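PDB 7AX7: endo-1,4-beta-xylanase from Uncultured bacterium, which removes acetyl groups from acetylated xylan through its cobalt-dependent CE4 esterase domain, one part of a multidomain xylanase. Local coordinates for residues A[7-12]-A[147-152]; A[31-36]-A[56-61]. All blocks are in the same frame, centred on the assembly; numbering follows the deposited sequence.

Interaction 1 (A[7-12]-A[147-152]). With CO (cobalt (II) ion), chain B.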
# COMPACT_ATOMS: atom_id res chain seq x y z
N ALA A 7 0.22 -9.20 -3.58
CA ALA A 7 0.64 -8.14 -2.67
C ALA A 7 -0.59 -7.30 -2.36
O ALA A 7 -0.96 -6.43 -3.16
CB ALA A 7 1.77 -7.31 -3.27
N LEU A 8 -1.23 -7.59 -1.23
CA LEU A 8 -2.31 -6.75 -0.73
C LEU A 8 -1.73 -5.47 -0.15
O LEU A 8 -0.78 -5.52 0.64
CB LEU A 8 -3.12 -7.49 0.34
CG LEU A 8 -4.14 -8.54 -0.09
CD1 LEU A 8 -4.80 -9.16 1.15
CD2 LEU A 8 -5.20 -7.95 -1.01
N THR A 9 -2.28 -4.32 -0.54
CA THR A 9 -1.70 -3.04 -0.13
C THR A 9 -2.82 -2.07 0.25
O THR A 9 -3.93 -2.12 -0.29
CB THR A 9 -0.81 -2.41 -1.24
OG1 THR A 9 -1.62 -1.97 -2.34
CG2 THR A 9 0.21 -3.42 -1.75
N PHE A 10 -2.50 -1.18 1.18
CA PHE A 10 -3.48 -0.28 1.78
C PHE A 10 -2.96 1.15 1.77
O PHE A 10 -1.85 1.41 2.24
CB PHE A 10 -3.81 -0.72 3.21
CG PHE A 10 -4.50 -2.06 3.30
CD1 PHE A 10 -5.89 -2.14 3.25
CD2 PHE A 10 -3.77 -3.23 3.44
CE1 PHE A 10 -6.54 -3.36 3.34
CE2 PHE A 10 -4.41 -4.46 3.53
CZ PHE A 10 -5.79 -4.53 3.48
N ASP A 11 -3.77 2.07 1.24
CA ASP A 11 -3.48 3.49 1.17
C ASP A 11 -4.24 4.29 2.23
O ASP A 11 -5.38 3.98 2.56
CB ASP A 11 -3.88 4.07 -0.20
CG ASP A 11 -2.85 3.82 -1.28
OD1 ASP A 11 -1.79 3.21 -0.98
OD2 ASP A 11 -3.11 4.25 -2.42
N ASP A 12 -3.58 5.35 2.73
CA ASP A 12 -4.19 6.50 3.39
C ASP A 12 -4.16 6.45 4.92
O ASP A 12 -4.62 7.39 5.58
CB ASP A 12 -5.64 6.70 2.92
CG ASP A 12 -5.74 7.11 1.45
OD1 ASP A 12 -4.70 7.26 0.77
OD2 ASP A 12 -6.87 7.29 0.97
N GLY A 147 1.89 -12.36 -9.12
CA GLY A 147 2.72 -11.17 -9.14
C GLY A 147 1.99 -9.85 -9.02
O GLY A 147 2.64 -8.80 -9.05
N GLN A 148 0.67 -9.86 -8.85
CA GLN A 148 -0.14 -8.64 -8.91
C GLN A 148 -0.17 -7.91 -7.58
O GLN A 148 -0.23 -8.52 -6.50
CB GLN A 148 -1.57 -8.97 -9.34
CG GLN A 148 -2.39 -7.76 -9.78
CD GLN A 148 -1.87 -7.15 -11.09
OE1 GLN A 148 -1.21 -7.83 -11.88
NE2 GLN A 148 -2.18 -5.88 -11.32
N ILE A 149 -0.15 -6.59 -7.66
CA ILE A 149 -0.33 -5.70 -6.52
C ILE A 149 -1.78 -5.23 -6.54
O ILE A 149 -2.28 -4.82 -7.59
CB ILE A 149 0.64 -4.51 -6.58
CG1 ILE A 149 2.09 -5.00 -6.54
CG2 ILE A 149 0.35 -3.50 -5.46
CD1 ILE A 149 3.12 -3.95 -7.04
N ILE A 150 -2.44 -5.28 -5.39
CA ILE A 150 -3.85 -4.90 -5.27
C ILE A 150 -3.96 -3.73 -4.30
O ILE A 150 -3.40 -3.76 -3.20
CB ILE A 150 -4.72 -6.09 -4.83
CG1 ILE A 150 -4.69 -7.19 -5.91
CG2 ILE A 150 -6.17 -5.65 -4.59
CD1 ILE A 150 -5.36 -8.48 -5.49
N LEU A 151 -4.67 -2.69 -4.73
CA LEU A 151 -4.76 -1.43 -4.00
C LEU A 151 -6.09 -1.35 -3.27
O LEU A 151 -7.16 -1.37 -3.90
CB LEU A 151 -4.60 -0.25 -4.97
CG LEU A 151 -4.46 1.16 -4.38
CD1 LEU A 151 -3.80 2.09 -5.39
CD2 LEU A 151 -5.80 1.73 -3.92
N LEU A 152 -6.03 -1.28 -1.93
CA LEU A 152 -7.16 -1.04 -1.05
C LEU A 152 -6.88 0.23 -0.24
O LEU A 152 -5.80 0.81 -0.33
CB LEU A 152 -7.41 -2.26 -0.16
CG LEU A 152 -7.63 -3.62 -0.85
CD1 LEU A 152 -6.31 -4.31 -1.15
CD2 LEU A 152 -8.50 -4.53 -0.01
CO CO B . -4.58 7.93 -1.27
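T9 and I150 meet at the middle of a parallel strand pair in the sheet of this NodB-type polysaccharide deacetylase domain. Strands 7-11 and 148-152 run at 29° to each other. I150 O takes two bonds from T9. The backbone N of T9 comes nearly in line with the carbonyl, at 2.9 Å from I150 O. The hydroxyl OG1 of T9 comes from above the carbonyl plane, at 2.7 Å from I150 O. It can do so because OG1 sits between the backbone N and the carbonyl carbon (chi1 70°), which also turns CG2 toward I149 CG2. The backbone ladder runs on either side of T9, from A7 N with Q148 O to D11 N with L152 O; the last pair is 2.9 Å apart.

L8, F10, I150 and L152 lie on one face of the sheet. L152 touches two neighbours: its CD1 is 3.8 Å from L8 CD2, and its CB, oblique to the F10 ring, is 3.7 Å from F10 CD1. Helix 159-174 covers this face.

A7, T9, I149 and L151 lie on the other face. There the side chains of D11 and L151 cross at about a right angle, D11 OD2 3.7 Å from L151 CD1. R100 forms a salt bridge with D11 OD1 and hydrogen-bonds T9 OG1. Next comes the metal site, shared with H62 and H66, where D12 OD1 binds the cobalt ion.

Interaction 2 (A[31-36]-A[56-61])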
# COMPACT_ATOMS: atom_id res chain seq x y z
N LYS A 31 0.57 -10.95 5.68
CA LYS A 31 1.23 -9.66 5.70
C LYS A 31 0.72 -8.79 4.55
O LYS A 31 0.25 -9.30 3.53
CB LYS A 31 2.75 -9.83 5.61
CG LYS A 31 3.37 -10.43 6.87
CD LYS A 31 4.84 -10.76 6.69
CE LYS A 31 5.05 -11.89 5.68
NZ LYS A 31 6.50 -12.19 5.56
N ALA A 32 0.81 -7.48 4.74
CA ALA A 32 0.38 -6.51 3.73
C ALA A 32 1.36 -5.34 3.75
O ALA A 32 2.27 -5.27 4.58
CB ALA A 32 -1.05 -6.03 3.98
N THR A 33 1.16 -4.41 2.82
CA THR A 33 1.96 -3.20 2.71
C THR A 33 1.05 -2.00 2.89
O THR A 33 -0.00 -1.92 2.26
CB THR A 33 2.68 -3.14 1.35
OG1 THR A 33 3.40 -4.35 1.14
CG2 THR A 33 3.65 -1.95 1.27
N PHE A 34 1.46 -1.06 3.74
CA PHE A 34 0.68 0.14 4.04
C PHE A 34 1.45 1.36 3.57
O PHE A 34 2.52 1.68 4.11
CB PHE A 34 0.39 0.23 5.54
CG PHE A 34 -0.51 -0.87 6.04
CD1 PHE A 34 0.03 -2.09 6.44
CD2 PHE A 34 -1.88 -0.69 6.09
CE1 PHE A 34 -0.80 -3.12 6.90
CE2 PHE A 34 -2.72 -1.70 6.54
CZ PHE A 34 -2.18 -2.92 6.94
N PHE A 35 0.89 2.03 2.56
CA PHE A 35 1.43 3.28 2.05
C PHE A 35 0.85 4.41 2.89
O PHE A 35 -0.34 4.73 2.79
CB PHE A 35 1.10 3.43 0.57
CG PHE A 35 1.84 2.46 -0.32
CD1 PHE A 35 1.42 1.15 -0.43
CD2 PHE A 35 2.96 2.87 -1.04
CE1 PHE A 35 2.11 0.24 -1.25
CE2 PHE A 35 3.65 1.98 -1.86
CZ PHE A 35 3.23 0.65 -1.96
N LEU A 36 1.69 4.99 3.74
CA LEU A 36 1.21 5.90 4.76
C LEU A 36 1.28 7.34 4.28
O LEU A 36 2.18 7.74 3.53
CB LEU A 36 2.03 5.76 6.05
CG LEU A 36 2.23 4.35 6.64
CD1 LEU A 36 3.08 4.46 7.90
CD2 LEU A 36 0.91 3.68 6.94
N GLY A 56 5.32 -7.63 10.81
CA GLY A 56 6.02 -7.76 9.55
C GLY A 56 5.30 -7.17 8.36
O GLY A 56 5.56 -7.58 7.22
N CYS A 57 4.36 -6.25 8.58
CA CYS A 57 3.76 -5.53 7.48
C CYS A 57 4.70 -4.42 7.06
O CYS A 57 5.34 -3.79 7.90
CB CYS A 57 2.40 -4.95 7.87
SG CYS A 57 1.12 -6.20 8.21
N GLU A 58 4.81 -4.20 5.75
CA GLU A 58 5.74 -3.22 5.22
C GLU A 58 5.12 -1.83 5.24
O GLU A 58 3.94 -1.66 4.89
CB GLU A 58 6.13 -3.58 3.79
CG GLU A 58 7.07 -2.55 3.16
CD GLU A 58 7.73 -3.05 1.89
OE1 GLU A 58 7.21 -4.01 1.28
OE2 GLU A 58 8.78 -2.49 1.50
N LEU A 59 5.91 -0.84 5.62
CA LEU A 59 5.48 0.55 5.59
C LEU A 59 6.13 1.26 4.40
O LEU A 59 7.35 1.16 4.19
CB LEU A 59 5.81 1.25 6.91
CG LEU A 59 5.29 0.60 8.20
CD1 LEU A 59 5.62 1.46 9.42
CD2 LEU A 59 3.79 0.34 8.14
N ALA A 60 5.32 1.98 3.63
CA ALA A 60 5.74 2.66 2.41
C ALA A 60 5.17 4.08 2.40
O ALA A 60 4.40 4.48 3.28
CB ALA A 60 5.29 1.87 1.16
N SER A 61 5.53 4.86 1.39
CA SER A 61 5.24 6.29 1.35
C SER A 61 4.03 6.58 0.47
O SER A 61 3.94 6.09 -0.66
CB SER A 61 6.46 7.05 0.82
OG SER A 61 6.16 8.43 0.69
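A beta-alpha-beta unit, strand 33-36, helix 46-54 and strand 58-61, brings these segments together as parallel neighbours. Four backbone bonds join them. A32 O accepts from E58 N in its carbonyl plane, and E58 O accepts from F34 N at 2.8 Å, almost in line with the carbonyl. F34 O and A60 O accept the next two, from A60 N and L36 N.

F35 and A60 make the closest side-chain contact. A60 CB lies over one face of the F35 ring, 3.6 Å from its centroid, in a CH-pi contact. The ring edge meets backbone: F35 CD2 is 3.4 Å from S61 O, near the ring plane. R100 makes a cation-pi contact with the same ring. Replacing F35 by an alanine removes the ring, which would probably leave A60 CB without its aromatic cover and R100 without its cation-pi partner.

On the other face of the sheet, F34 meets C57 at its ring edge. Its CE1 is 3.8 Å from C57 CB. With SG anti to the carbonyl carbon of C57 (chi1 -66°), the sulfur sits at that edge, 5.2 Å from the F34 ring centroid, a sulfur-aromatic contact. The side chains of L36 and L59 meet at an angle on this face, L36 CD1 4.2 Å from L59 CD2. Helices 46-54 and 74-92 cover it.

T33 and E58 run side by side, but their polar ends bond elsewhere, T33 OG1 to V182 N and E58 OE2 to S183 OG. The pairing across the strands therefore rests on backbone bonds and on apolar and aromatic contacts.

Overall arrangement
Both contacts are buried parallel strand pairs in one sheet. Strands 4-11 and 33-36 are neighbours, so interaction 1 and interaction 2 are joined by backbone bonds, among them those of F10, whose N and O probably bond to T33 O and F35 N. Their centres are about 9 Å apart. Interaction 1 ties strands far apart in sequence; interaction 2 closes a short local unit and has partly exposed residues, K31, G56 and E58. The chemistry differs too. Interaction 1 adds a side-chain hydroxyl to its ladder, packs mainly aliphatic groups, with one ring, F10, and leads into the cobalt site. Interaction 2 relies more on aromatic faces and edges. R100 serves both, contacting D11, T9 and F35.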